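Local coordinates for bifunctional thiamine biosynthesis protein ThiDN (PDB 2PHP) that probably phosphorylates hydroxymethylpyrimidine and its phosphate and joins the product to a thiazole phosphate to give thiamine phosphate, this chain being the C-terminal ThiN domain that is the synthase part, at residues 27-32 against 176-181; 31-36 against 155-160; 116-121 against 130-135. All coordinates share one frame; numbering follows the deposited sequence.

Contact 1: residues 27-32 against 176-181; sequences FTLIPE and VIQKIY
A single glutamine side chain, that of Gln178, reads the backbone and side chain of Thr28 with both ends of its amide, tying an irregular loop to a helix without any backbone-to-backbone bond between the two segments. Its OE1 accepts from the backbone N of Thr28 at 3.0 Å, the N-H coming from above the carbonyl plane, and takes a weak second bond from Leu29 N at 3.4 Å. The other end of the amide donates, Gln178 NE2 meeting Thr28 OG1 at 2.9 Å, tilted slightly from the amide plane, while NE2 also donates to OD1 of Asn182, on the same helix. Bonds at both ends fix which way round the amide lies. CG starts anti to the backbone N (chi1 180°), and the chain then bends at chi2 (69°), which swings the amide across to the loop. Phe27 meets OE1 at the edge of its ring, CD1 being 3.2 Å away, with ring and amide planes almost perpendicular. A leucine here would probably leave the Thr28 amide without its acceptor and the threonine hydroxyl without its donor. Beside these bonds the contact turns apolar, and the two methyls of Leu29 serve separate partners: CD2 lies over a face of the Tyr181 ring, and CD1 packs on CG2 of Ile177 at 3.6 Å. Leu29 is also the centre of an inverse gamma turn. This is side-chain recognition of a turn backbone, here joining the C-terminal helix 167-185 to the loop before strand 37-40 of the ThiN domain.

Contact 2: residues 31-36 against 155-160; sequences PEVGSN and GKEPMI
Glu157 pushes its carboxylate against the backbone of a type I turn running from Pro31 to Gly34, and this is the tight part of the contact. OE2 takes the N-H of Glu32 on its syn lone pair at 2.8 Å, while OE1 receives a weak bond from Val33 N at 3.1 Å. Two successive amides thus face one carboxylate, and an acidic residue suits the place because its two oxygens can serve both. The chain of Glu157 is extended beyond CG (chi2 -174°), long enough to reach the turn. Beside the carboxylate the packing is apolar: Met159, a selenomethionine, bends back so that SE lies 3.7 Å from CB of Pro31, and its CE reaches CG2 of Val33 at 3.8 Å. A flexible, unbranched side chain can follow the turn in this way, and proline, at the first position of the turn, offers a rigid ring whose CB and CG face the selenium. Gly34 ends the turn with positive phi (80°), a conformation that favours glycine.

The looser side is that of Glu32, whose chain bends at chi2 (-51°) and turns its carboxylate from Glu157; the residue is exposed, at the margin where a second subunit approaches. Val33 of that subunit packs on Glu32 and Val33 of this chain. The turn lies between helix 8-22 and strand 37-40 in the chain, and Glu157 just before strand 159-164, whose Met159 also touches Asn98 of the adjoining strand 95-100.

Contact 3: residues 116-121 against 130-135; sequences SSFDRK and MEWGTK
Phe118 packs on the helix of a beta-alpha-beta unit, in which strand 115-117 is followed by helix 129-141 and then by strand 147-150, parallel to the first. The unit forms one edge of the main sheet of the ThiN domain, and this contact joins the chain around Phe118 to the early turns of helix 129-141. Ser116 comes first along the strand, its OG bonded to the backbone O of Ala137 farther along the helix. At Phe118 the ring swings in between the backbone N and the carbonyl carbon (chi1 68°) and so lies against the helix backbone. CA of Gly133 sits over one face, 3.8 Å from the ring centroid and offset toward the rim, as a CH-pi contact. A glycine fits because a beta carbon there would point at the ring and clash with it. CD1 of Phe118 meets CZ3 of Trp132 at 3.8 Å, the two ring planes steeply inclined, and CZ touches CE of Met130, a selenomethionine; the Phe118 side chain also touches Ile148 and Asp150 of strand 147-150. Asp119 turns its side chain from the helix. Its OD1 accepts from the backbone N of Lys121 at 2.6 Å, an Asx turn, while OD2 takes a salt bridge from Lys121 NZ at 2.9 Å, so a short acid suits this bend. The backbone of Asp119 does face the helix: CH2 of the Trp132 indole meets O of Asp119 at the ring edge, in plane, 3.2 Å away. Arg120 reaches past with a chain extended from CG to NE; its NE makes a salt bridge with Asp150, and its NH2 lies 3.7 Å from CE of Met130.

Overall arrangement
Contacts 1 and 2 start from the same loop, share Pro31 and Glu32, and have centres about 12 Å apart; the phenyl CZ of Phe27 lies 3.9 Å from OG of Ser35, joining them directly. Their partners also follow each other, since strand 159-164 runs on into helix 167-185. Contact 3 lies within the stretch of chain that separates the two segments of each, and its centre is about 15 Å from that of contact 2 and about 22 Å from that of contact 1. It reaches contact 2 where NH1 of Arg120 packs 3.7 Å from CG of Lys156. Contacts 2 and 3 meet the same seven-stranded sheet.

Contact 1: residues 27-32 against 176-181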
ATOM      1  N   PHE B  27     -11.024   6.904 -13.132  1.00 43.60           N
ATOM      2  CA  PHE B  27     -10.157   6.452 -14.212  1.00 40.94           C
ATOM      3  C   PHE B  27     -10.378   4.967 -14.477  1.00 40.30           C
ATOM      4  O   PHE B  27     -10.083   4.116 -13.635  1.00 41.58           O
ATOM      5  CB  PHE B  27      -8.703   6.750 -13.817  1.00 40.09           C
ATOM      6  CG  PHE B  27      -7.680   6.357 -14.852  1.00 39.11           C
ATOM      7  CD1 PHE B  27      -7.813   6.752 -16.178  1.00 37.05           C
ATOM      8  CD2 PHE B  27      -6.562   5.611 -14.485  1.00 37.68           C
ATOM      9  CE1 PHE B  27      -6.845   6.408 -17.129  1.00 36.49           C
ATOM     10  CE2 PHE B  27      -5.589   5.262 -15.428  1.00 36.00           C
ATOM     11  CZ  PHE B  27      -5.733   5.662 -16.750  1.00 35.20           C
ATOM     12  N   THR B  28     -10.919   4.661 -15.648  1.00 37.31           N
ATOM     13  CA  THR B  28     -11.189   3.281 -16.015  1.00 36.61           C
ATOM     14  C   THR B  28     -10.438   2.917 -17.284  1.00 34.90           C
ATOM     15  O   THR B  28     -10.424   1.760 -17.701  1.00 33.89           O
ATOM     16  CB  THR B  28     -12.700   3.059 -16.246  1.00 38.22           C
ATOM     17  OG1 THR B  28     -13.139   3.881 -17.337  1.00 37.48           O
ATOM     18  CG2 THR B  28     -13.492   3.422 -14.983  1.00 36.16           C
ATOM     19  N   LEU B  29      -9.816   3.914 -17.901  1.00 31.08           N
ATOM     20  CA  LEU B  29      -9.056   3.686 -19.123  1.00 29.97           C
ATOM     21  C   LEU B  29      -7.687   3.051 -18.818  1.00 29.04           C
ATOM     22  O   LEU B  29      -6.641   3.540 -19.254  1.00 28.21           O
ATOM     23  CB  LEU B  29      -8.900   5.013 -19.875  1.00 27.85           C
ATOM     24  CG  LEU B  29     -10.166   5.562 -20.561  1.00 30.83           C
ATOM     25  CD1 LEU B  29      -9.892   6.937 -21.180  1.00 29.52           C
ATOM     26  CD2 LEU B  29     -10.623   4.598 -21.631  1.00 29.65           C
ATOM     27  N   ILE B  30      -7.718   1.951 -18.069  1.00 27.84           N
ATOM     28  CA  ILE B  30      -6.503   1.229 -17.684  1.00 27.37           C
ATOM     29  C   ILE B  30      -6.257   0.005 -18.558  1.00 25.94           C
ATOM     30  O   ILE B  30      -7.077  -0.919 -18.604  1.00 27.73           O
ATOM     31  CB  ILE B  30      -6.572   0.758 -16.209  1.00 27.67           C
ATOM     32  CG1 ILE B  30      -6.793   1.967 -15.297  1.00 26.84           C
ATOM     33  CG2 ILE B  30      -5.269   0.026 -15.821  1.00 25.62           C
ATOM     34  CD1 ILE B  30      -7.211   1.609 -13.898  1.00 29.55           C
ATOM     35  N   PRO B  31      -5.114  -0.023 -19.259  1.00 25.07           N
ATOM     36  CA  PRO B  31      -4.798  -1.166 -20.121  1.00 26.85           C
ATOM     37  C   PRO B  31      -4.437  -2.387 -19.277  1.00 29.21           C
ATOM     38  O   PRO B  31      -4.205  -2.267 -18.073  1.00 27.07           O
ATOM     39  CB  PRO B  31      -3.617  -0.665 -20.939  1.00 24.97           C
ATOM     40  CG  PRO B  31      -2.900   0.210 -19.961  1.00 25.86           C
ATOM     41  CD  PRO B  31      -4.027   0.971 -19.277  1.00 24.17           C
ATOM     42  N   GLU B  32      -4.390  -3.553 -19.912  1.00 29.82           N
ATOM     43  CA  GLU B  32      -4.059  -4.784 -19.212  1.00 32.20           C
ATOM     44  C   GLU B  32      -2.657  -4.756 -18.638  1.00 30.04           C
ATOM     45  O   GLU B  32      -2.391  -5.394 -17.622  1.00 30.91           O
ATOM     46  CB  GLU B  32      -4.219  -5.995 -20.137  1.00 32.58           C
ATOM     47  CG  GLU B  32      -5.661  -6.366 -20.356  1.00 40.80           C
ATOM     48  CD  GLU B  32      -6.404  -6.495 -19.038  1.00 47.37           C
ATOM     49  OE1 GLU B  32      -6.020  -7.366 -18.226  1.00 50.30           O
ATOM     50  OE2 GLU B  32      -7.364  -5.719 -18.808  1.00 49.52           O
ATOM     51  N   VAL B 176     -10.387  14.717 -19.716  1.00 33.39           N
ATOM     52  CA  VAL B 176     -11.319  15.068 -20.778  1.00 34.92           C
ATOM     53  C   VAL B 176     -11.667  13.796 -21.549  1.00 34.81           C
ATOM     54  O   VAL B 176     -12.842  13.519 -21.810  1.00 34.40           O
ATOM     55  CB  VAL B 176     -10.692  16.108 -21.745  1.00 35.31           C
ATOM     56  CG1 VAL B 176     -11.614  16.345 -22.937  1.00 35.80           C
ATOM     57  CG2 VAL B 176     -10.434  17.415 -21.001  1.00 36.08           C
ATOM     58  N   ILE B 177     -10.639  13.022 -21.892  1.00 32.71           N
ATOM     59  CA  ILE B 177     -10.814  11.778 -22.626  1.00 32.07           C
ATOM     60  C   ILE B 177     -11.671  10.796 -21.832  1.00 33.27           C
ATOM     61  O   ILE B 177     -12.550  10.133 -22.386  1.00 31.61           O
ATOM     62  CB  ILE B 177      -9.445  11.118 -22.932  1.00 32.35           C
ATOM     63  CG1 ILE B 177      -8.658  11.979 -23.919  1.00 31.51           C
ATOM     64  CG2 ILE B 177      -9.644   9.714 -23.489  1.00 29.51           C
ATOM     65  CD1 ILE B 177      -7.252  11.479 -24.187  1.00 34.76           C
ATOM     66  N   GLN B 178     -11.407  10.720 -20.532  1.00 32.94           N
ATOM     67  CA  GLN B 178     -12.121   9.816 -19.639  1.00 33.34           C
ATOM     68  C   GLN B 178     -13.619  10.101 -19.614  1.00 34.67           C
ATOM     69  O   GLN B 178     -14.431   9.172 -19.634  1.00 33.72           O
ATOM     70  CB  GLN B 178     -11.543   9.924 -18.218  1.00 33.42           C
ATOM     71  CG  GLN B 178     -12.207   9.031 -17.187  1.00 33.75           C
ATOM     72  CD  GLN B 178     -11.921   7.560 -17.412  1.00 36.86           C
ATOM     73  OE1 GLN B 178     -10.778   7.115 -17.303  1.00 40.36           O
ATOM     74  NE2 GLN B 178     -12.957   6.797 -17.730  1.00 36.91           N
ATOM     75  N   LYS B 179     -13.985  11.378 -19.565  1.00 35.16           N
ATOM     76  CA  LYS B 179     -15.400  11.745 -19.530  1.00 37.71           C
ATOM     77  C   LYS B 179     -16.126  11.326 -20.793  1.00 36.96           C
ATOM     78  O   LYS B 179     -17.286  10.925 -20.744  1.00 37.64           O
ATOM     79  CB  LYS B 179     -15.559  13.245 -19.295  1.00 39.64           C
ATOM     80  CG  LYS B 179     -15.317  13.614 -17.841  1.00 43.65           C
ATOM     81  CD  LYS B 179     -15.333  15.108 -17.608  1.00 47.93           C
ATOM     82  CE  LYS B 179     -14.980  15.422 -16.158  1.00 50.51           C
ATOM     83  NZ  LYS B 179     -14.817  16.885 -15.918  1.00 52.87           N
ATOM     84  N   ILE B 180     -15.434  11.411 -21.921  1.00 36.71           N
ATOM     85  CA  ILE B 180     -16.016  11.008 -23.192  1.00 36.25           C
ATOM     86  C   ILE B 180     -16.200   9.497 -23.130  1.00 36.05           C
ATOM     87  O   ILE B 180     -17.263   8.969 -23.449  1.00 35.45           O
ATOM     88  CB  ILE B 180     -15.085  11.386 -24.368  1.00 36.32           C
ATOM     89  CG1 ILE B 180     -15.008  12.912 -24.482  1.00 35.22           C
ATOM     90  CG2 ILE B 180     -15.569  10.735 -25.660  1.00 35.41           C
ATOM     91  CD1 ILE B 180     -14.083  13.402 -25.583  1.00 36.60           C
ATOM     92  N   TYR B 181     -15.156   8.807 -22.683  1.00 35.18           N
ATOM     93  CA  TYR B 181     -15.196   7.360 -22.567  1.00 34.85           C
ATOM     94  C   TYR B 181     -16.328   6.898 -21.646  1.00 35.29           C
ATOM     95  O   TYR B 181     -16.978   5.888 -21.922  1.00 35.67           O
ATOM     96  CB  TYR B 181     -13.861   6.837 -22.037  1.00 35.15           C
ATOM     97  CG  TYR B 181     -13.756   5.334 -22.045  1.00 35.34           C
ATOM     98  CD1 TYR B 181     -13.691   4.628 -23.246  1.00 36.12           C
ATOM     99  CD2 TYR B 181     -13.710   4.614 -20.852  1.00 35.50           C
ATOM    100  CE1 TYR B 181     -13.580   3.242 -23.260  1.00 36.50           C
ATOM    101  CE2 TYR B 181     -13.593   3.227 -20.851  1.00 35.23           C
ATOM    102  CZ  TYR B 181     -13.530   2.550 -22.054  1.00 36.56           C
ATOM    103  OH  TYR B 181     -13.407   1.189 -22.061  1.00 36.69           O
TER

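Contact 2: residues 31-36 against 155-160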
ATOM      1  N   PRO B  31      -5.114  -0.023 -19.259  1.00 25.07           N
ATOM      2  CA  PRO B  31      -4.798  -1.166 -20.121  1.00 26.85           C
ATOM      3  C   PRO B  31      -4.437  -2.387 -19.277  1.00 29.21           C
ATOM      4  O   PRO B  31      -4.205  -2.267 -18.073  1.00 27.07           O
ATOM      5  CB  PRO B  31      -3.617  -0.665 -20.939  1.00 24.97           C
ATOM      6  CG  PRO B  31      -2.900   0.210 -19.961  1.00 25.86           C
ATOM      7  CD  PRO B  31      -4.027   0.971 -19.277  1.00 24.17           C
ATOM      8  N   GLU B  32      -4.390  -3.553 -19.912  1.00 29.82           N
ATOM      9  CA  GLU B  32      -4.059  -4.784 -19.212  1.00 32.20           C
ATOM     10  C   GLU B  32      -2.657  -4.756 -18.638  1.00 30.04           C
ATOM     11  O   GLU B  32      -2.391  -5.394 -17.622  1.00 30.91           O
ATOM     12  CB  GLU B  32      -4.219  -5.995 -20.137  1.00 32.58           C
ATOM     13  CG  GLU B  32      -5.661  -6.366 -20.356  1.00 40.80           C
ATOM     14  CD  GLU B  32      -6.404  -6.495 -19.038  1.00 47.37           C
ATOM     15  OE1 GLU B  32      -6.020  -7.366 -18.226  1.00 50.30           O
ATOM     16  OE2 GLU B  32      -7.364  -5.719 -18.808  1.00 49.52           O
ATOM     17  N   VAL B  33      -1.759  -4.020 -19.282  1.00 28.23           N
ATOM     18  CA  VAL B  33      -0.393  -3.941 -18.786  1.00 28.49           C
ATOM     19  C   VAL B  33      -0.234  -2.827 -17.753  1.00 28.18           C
ATOM     20  O   VAL B  33       0.866  -2.594 -17.242  1.00 27.50           O
ATOM     21  CB  VAL B  33       0.616  -3.724 -19.927  1.00 28.13           C
ATOM     22  CG1 VAL B  33       0.598  -4.925 -20.843  1.00 28.97           C
ATOM     23  CG2 VAL B  33       0.291  -2.442 -20.694  1.00 29.68           C
ATOM     24  N   GLY B  34      -1.340  -2.155 -17.442  1.00 25.26           N
ATOM     25  CA  GLY B  34      -1.307  -1.078 -16.470  1.00 24.65           C
ATOM     26  C   GLY B  34      -0.796   0.215 -17.078  1.00 24.25           C
ATOM     27  O   GLY B  34      -0.152   0.202 -18.123  1.00 23.58           O
ATOM     28  N   SER B  35      -1.073   1.334 -16.420  1.00 23.02           N
ATOM     29  CA  SER B  35      -0.624   2.629 -16.918  1.00 24.71           C
ATOM     30  C   SER B  35       0.489   3.198 -16.055  1.00 25.65           C
ATOM     31  O   SER B  35       0.661   2.809 -14.903  1.00 25.87           O
ATOM     32  CB  SER B  35      -1.767   3.647 -16.903  1.00 23.24           C
ATOM     33  OG  SER B  35      -2.857   3.234 -17.690  1.00 31.77           O
ATOM     34  N   ASN B  36       1.242   4.131 -16.621  1.00 24.85           N
ATOM     35  CA  ASN B  36       2.279   4.807 -15.857  1.00 25.88           C
ATOM     36  C   ASN B  36       2.296   6.239 -16.365  1.00 25.74           C
ATOM     37  O   ASN B  36       1.814   6.520 -17.464  1.00 28.77           O
ATOM     38  CB  ASN B  36       3.653   4.157 -16.062  1.00 25.80           C
ATOM     39  CG  ASN B  36       4.634   4.498 -14.927  1.00 26.43           C
ATOM     40  OD1 ASN B  36       4.406   5.429 -14.141  1.00 26.00           O
ATOM     41  ND2 ASN B  36       5.728   3.749 -14.847  1.00 24.14           N
ATOM     42  N   GLY B 155       1.167 -10.221 -29.774  1.00 37.00           N
ATOM     43  CA  GLY B 155       1.565 -10.171 -28.376  1.00 35.48           C
ATOM     44  C   GLY B 155       1.532  -8.798 -27.721  1.00 35.05           C
ATOM     45  O   GLY B 155       1.962  -8.653 -26.578  1.00 36.22           O
ATOM     46  N   LYS B 156       1.019  -7.791 -28.423  1.00 33.55           N
ATOM     47  CA  LYS B 156       0.977  -6.427 -27.897  1.00 32.56           C
ATOM     48  C   LYS B 156      -0.417  -5.820 -27.939  1.00 32.61           C
ATOM     49  O   LYS B 156      -1.034  -5.725 -29.001  1.00 31.05           O
ATOM     50  CB  LYS B 156       1.931  -5.537 -28.695  1.00 34.23           C
ATOM     51  CG  LYS B 156       3.394  -5.904 -28.567  1.00 35.64           C
ATOM     52  CD  LYS B 156       3.925  -5.554 -27.189  1.00 39.34           C
ATOM     53  CE  LYS B 156       5.401  -5.906 -27.066  1.00 42.77           C
ATOM     54  NZ  LYS B 156       5.949  -5.513 -25.739  1.00 45.21           N
ATOM     55  N   GLU B 157      -0.911  -5.398 -26.784  1.00 31.14           N
ATOM     56  CA  GLU B 157      -2.231  -4.803 -26.727  1.00 31.70           C
ATOM     57  C   GLU B 157      -2.159  -3.370 -27.258  1.00 30.94           C
ATOM     58  O   GLU B 157      -1.157  -2.681 -27.062  1.00 29.63           O
ATOM     59  CB  GLU B 157      -2.749  -4.843 -25.283  1.00 35.11           C
ATOM     60  CG  GLU B 157      -2.811  -3.507 -24.562  1.00 38.46           C
ATOM     61  CD  GLU B 157      -3.199  -3.665 -23.096  1.00 41.98           C
ATOM     62  OE1 GLU B 157      -2.384  -4.203 -22.315  1.00 42.79           O
ATOM     63  OE2 GLU B 157      -4.321  -3.262 -22.725  1.00 43.92           O
ATOM     64  N   PRO B 158      -3.206  -2.917 -27.971  1.00 29.86           N
ATOM     65  CA  PRO B 158      -3.215  -1.553 -28.513  1.00 30.63           C
ATOM     66  C   PRO B 158      -3.058  -0.516 -27.392  1.00 30.64           C
ATOM     67  O   PRO B 158      -3.324  -0.820 -26.226  1.00 31.03           O
ATOM     68  CB  PRO B 158      -4.572  -1.469 -29.224  1.00 29.03           C
ATOM     69  CG  PRO B 158      -5.415  -2.471 -28.493  1.00 29.14           C
ATOM     70  CD  PRO B 158      -4.454  -3.619 -28.307  1.00 29.13           C
HETATM   71  N   MSE B 159      -2.637   0.699 -27.739  1.00 29.38           N
HETATM   72  CA  MSE B 159      -2.420   1.726 -26.720  1.00 30.37           C
HETATM   73  C   MSE B 159      -2.638   3.164 -27.173  1.00 30.68           C
HETATM   74  O   MSE B 159      -2.418   3.497 -28.332  1.00 30.64           O
HETATM   75  CB  MSE B 159      -0.980   1.634 -26.198  1.00 32.01           C
HETATM   76  CG  MSE B 159      -0.759   2.286 -24.839  1.00 32.82           C
HETATM   77 SE   MSE B 159      -1.579   1.178 -23.461  1.00 42.95          SE
HETATM   78  CE  MSE B 159      -0.596  -0.447 -23.857  1.00 36.04           C
ATOM     79  N   ILE B 160      -3.069   4.010 -26.241  1.00 29.86           N
ATOM     80  CA  ILE B 160      -3.237   5.434 -26.512  1.00 28.97           C
ATOM     81  C   ILE B 160      -2.240   6.122 -25.586  1.00 28.84           C
ATOM     82  O   ILE B 160      -2.245   5.897 -24.376  1.00 30.93           O
ATOM     83  CB  ILE B 160      -4.642   5.964 -26.163  1.00 27.97           C
ATOM     84  CG1 ILE B 160      -5.668   5.475 -27.187  1.00 26.91           C
ATOM     85  CG2 ILE B 160      -4.616   7.498 -26.143  1.00 24.98           C
ATOM     86  CD1 ILE B 160      -7.096   5.813 -26.817  1.00 27.18           C
TER

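Contact 3: residues 116-121 against 130-135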
ATOM      1  N   SER B 116      -2.104  11.225 -33.908  1.00 37.00           N
ATOM      2  CA  SER B 116      -1.225  10.625 -34.892  1.00 37.12           C
ATOM      3  C   SER B 116      -0.976   9.193 -34.431  1.00 37.73           C
ATOM      4  O   SER B 116      -1.350   8.822 -33.317  1.00 38.07           O
ATOM      5  CB  SER B 116       0.088  11.402 -34.990  1.00 36.19           C
ATOM      6  OG  SER B 116       0.897  10.884 -36.029  1.00 36.65           O
ATOM      7  N   SER B 117      -0.343   8.385 -35.272  1.00 37.75           N
ATOM      8  CA  SER B 117      -0.104   6.996 -34.908  1.00 38.97           C
ATOM      9  C   SER B 117       1.025   6.330 -35.691  1.00 38.77           C
ATOM     10  O   SER B 117       1.711   6.969 -36.488  1.00 38.68           O
ATOM     11  CB  SER B 117      -1.397   6.210 -35.110  1.00 38.50           C
ATOM     12  OG  SER B 117      -1.843   6.342 -36.447  1.00 39.47           O
ATOM     13  N   PHE B 118       1.212   5.039 -35.434  1.00 39.10           N
ATOM     14  CA  PHE B 118       2.222   4.227 -36.107  1.00 39.94           C
ATOM     15  C   PHE B 118       1.729   2.782 -36.131  1.00 40.66           C
ATOM     16  O   PHE B 118       0.852   2.404 -35.346  1.00 40.40           O
ATOM     17  CB  PHE B 118       3.582   4.328 -35.391  1.00 39.39           C
ATOM     18  CG  PHE B 118       3.608   3.695 -34.031  1.00 39.90           C
ATOM     19  CD1 PHE B 118       3.834   2.328 -33.884  1.00 40.51           C
ATOM     20  CD2 PHE B 118       3.399   4.464 -32.893  1.00 38.96           C
ATOM     21  CE1 PHE B 118       3.851   1.737 -32.616  1.00 39.84           C
ATOM     22  CE2 PHE B 118       3.413   3.885 -31.627  1.00 38.66           C
ATOM     23  CZ  PHE B 118       3.640   2.518 -31.488  1.00 39.32           C
ATOM     24  N   ASP B 119       2.300   1.983 -37.028  1.00 41.43           N
ATOM     25  CA  ASP B 119       1.906   0.587 -37.201  1.00 43.02           C
ATOM     26  C   ASP B 119       3.025  -0.369 -36.816  1.00 42.16           C
ATOM     27  O   ASP B 119       4.062  -0.405 -37.476  1.00 42.37           O
ATOM     28  CB  ASP B 119       1.529   0.340 -38.667  1.00 45.66           C
ATOM     29  CG  ASP B 119       0.905  -1.031 -38.894  1.00 47.42           C
ATOM     30  OD1 ASP B 119       1.271  -1.991 -38.184  1.00 48.37           O
ATOM     31  OD2 ASP B 119       0.049  -1.150 -39.795  1.00 49.65           O
ATOM     32  N   ARG B 120       2.803  -1.159 -35.769  1.00 41.62           N
ATOM     33  CA  ARG B 120       3.815  -2.107 -35.311  1.00 43.22           C
ATOM     34  C   ARG B 120       4.283  -3.043 -36.425  1.00 44.25           C
ATOM     35  O   ARG B 120       5.425  -3.496 -36.414  1.00 44.03           O
ATOM     36  CB  ARG B 120       3.291  -2.922 -34.114  1.00 41.67           C
ATOM     37  CG  ARG B 120       3.297  -2.145 -32.783  1.00 41.73           C
ATOM     38  CD  ARG B 120       2.565  -2.905 -31.675  1.00 39.22           C
ATOM     39  NE  ARG B 120       2.517  -2.171 -30.410  1.00 37.14           N
ATOM     40  CZ  ARG B 120       3.529  -2.083 -29.547  1.00 34.75           C
ATOM     41  NH1 ARG B 120       4.680  -2.688 -29.796  1.00 31.58           N
ATOM     42  NH2 ARG B 120       3.391  -1.375 -28.433  1.00 34.17           N
ATOM     43  N   LYS B 121       3.415  -3.316 -37.398  1.00 45.38           N
ATOM     44  CA  LYS B 121       3.791  -4.194 -38.505  1.00 47.67           C
ATOM     45  C   LYS B 121       4.821  -3.547 -39.438  1.00 48.63           C
ATOM     46  O   LYS B 121       5.558  -4.248 -40.127  1.00 49.31           O
ATOM     47  CB  LYS B 121       2.569  -4.585 -39.329  1.00 47.86           C
ATOM     48  CG  LYS B 121       1.492  -5.318 -38.576  1.00 49.11           C
ATOM     49  CD  LYS B 121       0.380  -5.749 -39.518  1.00 52.07           C
ATOM     50  CE  LYS B 121      -0.370  -4.573 -40.160  1.00 53.74           C
ATOM     51  NZ  LYS B 121       0.451  -3.690 -41.044  1.00 53.66           N
HETATM   52  N   MSE B 130       9.298   1.809 -29.422  1.00 39.05           N
HETATM   53  CA  MSE B 130       8.849   3.094 -28.883  1.00 39.92           C
HETATM   54  C   MSE B 130       9.550   4.321 -29.447  1.00 39.59           C
HETATM   55  O   MSE B 130       8.933   5.375 -29.591  1.00 39.67           O
HETATM   56  CB  MSE B 130       8.953   3.098 -27.357  1.00 42.00           C
HETATM   57  CG  MSE B 130       7.933   2.193 -26.662  1.00 43.99           C
HETATM   58 SE   MSE B 130       6.056   2.653 -27.056  1.00 51.47          SE
HETATM   59  CE  MSE B 130       5.787   1.407 -28.523  1.00 45.14           C
ATOM     60  N   GLU B 131      10.834   4.201 -29.772  1.00 39.24           N
ATOM     61  CA  GLU B 131      11.558   5.344 -30.325  1.00 38.65           C
ATOM     62  C   GLU B 131      11.135   5.540 -31.781  1.00 37.69           C
ATOM     63  O   GLU B 131      10.795   6.646 -32.210  1.00 36.46           O
ATOM     64  CB  GLU B 131      13.068   5.106 -30.240  1.00 38.82           C
ATOM     65  CG  GLU B 131      13.512   4.558 -28.900  1.00 42.75           C
ATOM     66  CD  GLU B 131      15.018   4.408 -28.782  1.00 44.66           C
ATOM     67  OE1 GLU B 131      15.669   4.026 -29.779  1.00 45.06           O
ATOM     68  OE2 GLU B 131      15.544   4.656 -27.675  1.00 45.95           O
ATOM     69  N   TRP B 132      11.144   4.445 -32.529  1.00 36.66           N
ATOM     70  CA  TRP B 132      10.773   4.467 -33.932  1.00 38.04           C
ATOM     71  C   TRP B 132       9.318   4.883 -34.151  1.00 38.06           C
ATOM     72  O   TRP B 132       9.026   5.724 -35.008  1.00 38.25           O
ATOM     73  CB  TRP B 132      11.014   3.085 -34.541  1.00 39.55           C
ATOM     74  CG  TRP B 132      10.366   2.912 -35.862  1.00 41.99           C
ATOM     75  CD1 TRP B 132      10.840   3.328 -37.073  1.00 41.76           C
ATOM     76  CD2 TRP B 132       9.069   2.356 -36.104  1.00 42.83           C
ATOM     77  NE1 TRP B 132       9.912   3.066 -38.055  1.00 43.26           N
ATOM     78  CE2 TRP B 132       8.818   2.469 -37.488  1.00 43.14           C
ATOM     79  CE3 TRP B 132       8.095   1.772 -35.283  1.00 43.25           C
ATOM     80  CZ2 TRP B 132       7.625   2.022 -38.073  1.00 43.60           C
ATOM     81  CZ3 TRP B 132       6.910   1.326 -35.864  1.00 42.99           C
ATOM     82  CH2 TRP B 132       6.687   1.454 -37.247  1.00 44.01           C
ATOM     83  N   GLY B 133       8.412   4.282 -33.386  1.00 36.75           N
ATOM     84  CA  GLY B 133       6.997   4.593 -33.522  1.00 35.87           C
ATOM     85  C   GLY B 133       6.667   6.040 -33.210  1.00 36.71           C
ATOM     86  O   GLY B 133       5.845   6.661 -33.888  1.00 34.85           O
ATOM     87  N   THR B 134       7.296   6.576 -32.168  1.00 35.58           N
ATOM     88  CA  THR B 134       7.062   7.959 -31.783  1.00 37.21           C
ATOM     89  C   THR B 134       7.563   8.864 -32.904  1.00 38.43           C
ATOM     90  O   THR B 134       6.876   9.800 -33.315  1.00 36.89           O
ATOM     91  CB  THR B 134       7.797   8.310 -30.474  1.00 37.12           C
ATOM     92  OG1 THR B 134       7.260   7.524 -29.400  1.00 37.02           O
ATOM     93  CG2 THR B 134       7.638   9.791 -30.147  1.00 35.26           C
ATOM     94  N   LYS B 135       8.762   8.569 -33.401  1.00 40.44           N
ATOM     95  CA  LYS B 135       9.354   9.351 -34.483  1.00 41.73           C
ATOM     96  C   LYS B 135       8.407   9.356 -35.687  1.00 41.08           C
ATOM     97  O   LYS B 135       8.016  10.418 -36.167  1.00 42.63           O
ATOM     98  CB  LYS B 135      10.714   8.757 -34.872  1.00 43.26           C
ATOM     99  CG  LYS B 135      11.517   9.593 -35.847  1.00 45.45           C
ATOM    100  CD  LYS B 135      12.896   8.976 -36.056  1.00 49.44           C
ATOM    101  CE  LYS B 135      13.757   9.799 -37.001  1.00 51.31           C
ATOM    102  NZ  LYS B 135      15.140   9.238 -37.065  1.00 52.61           N
TER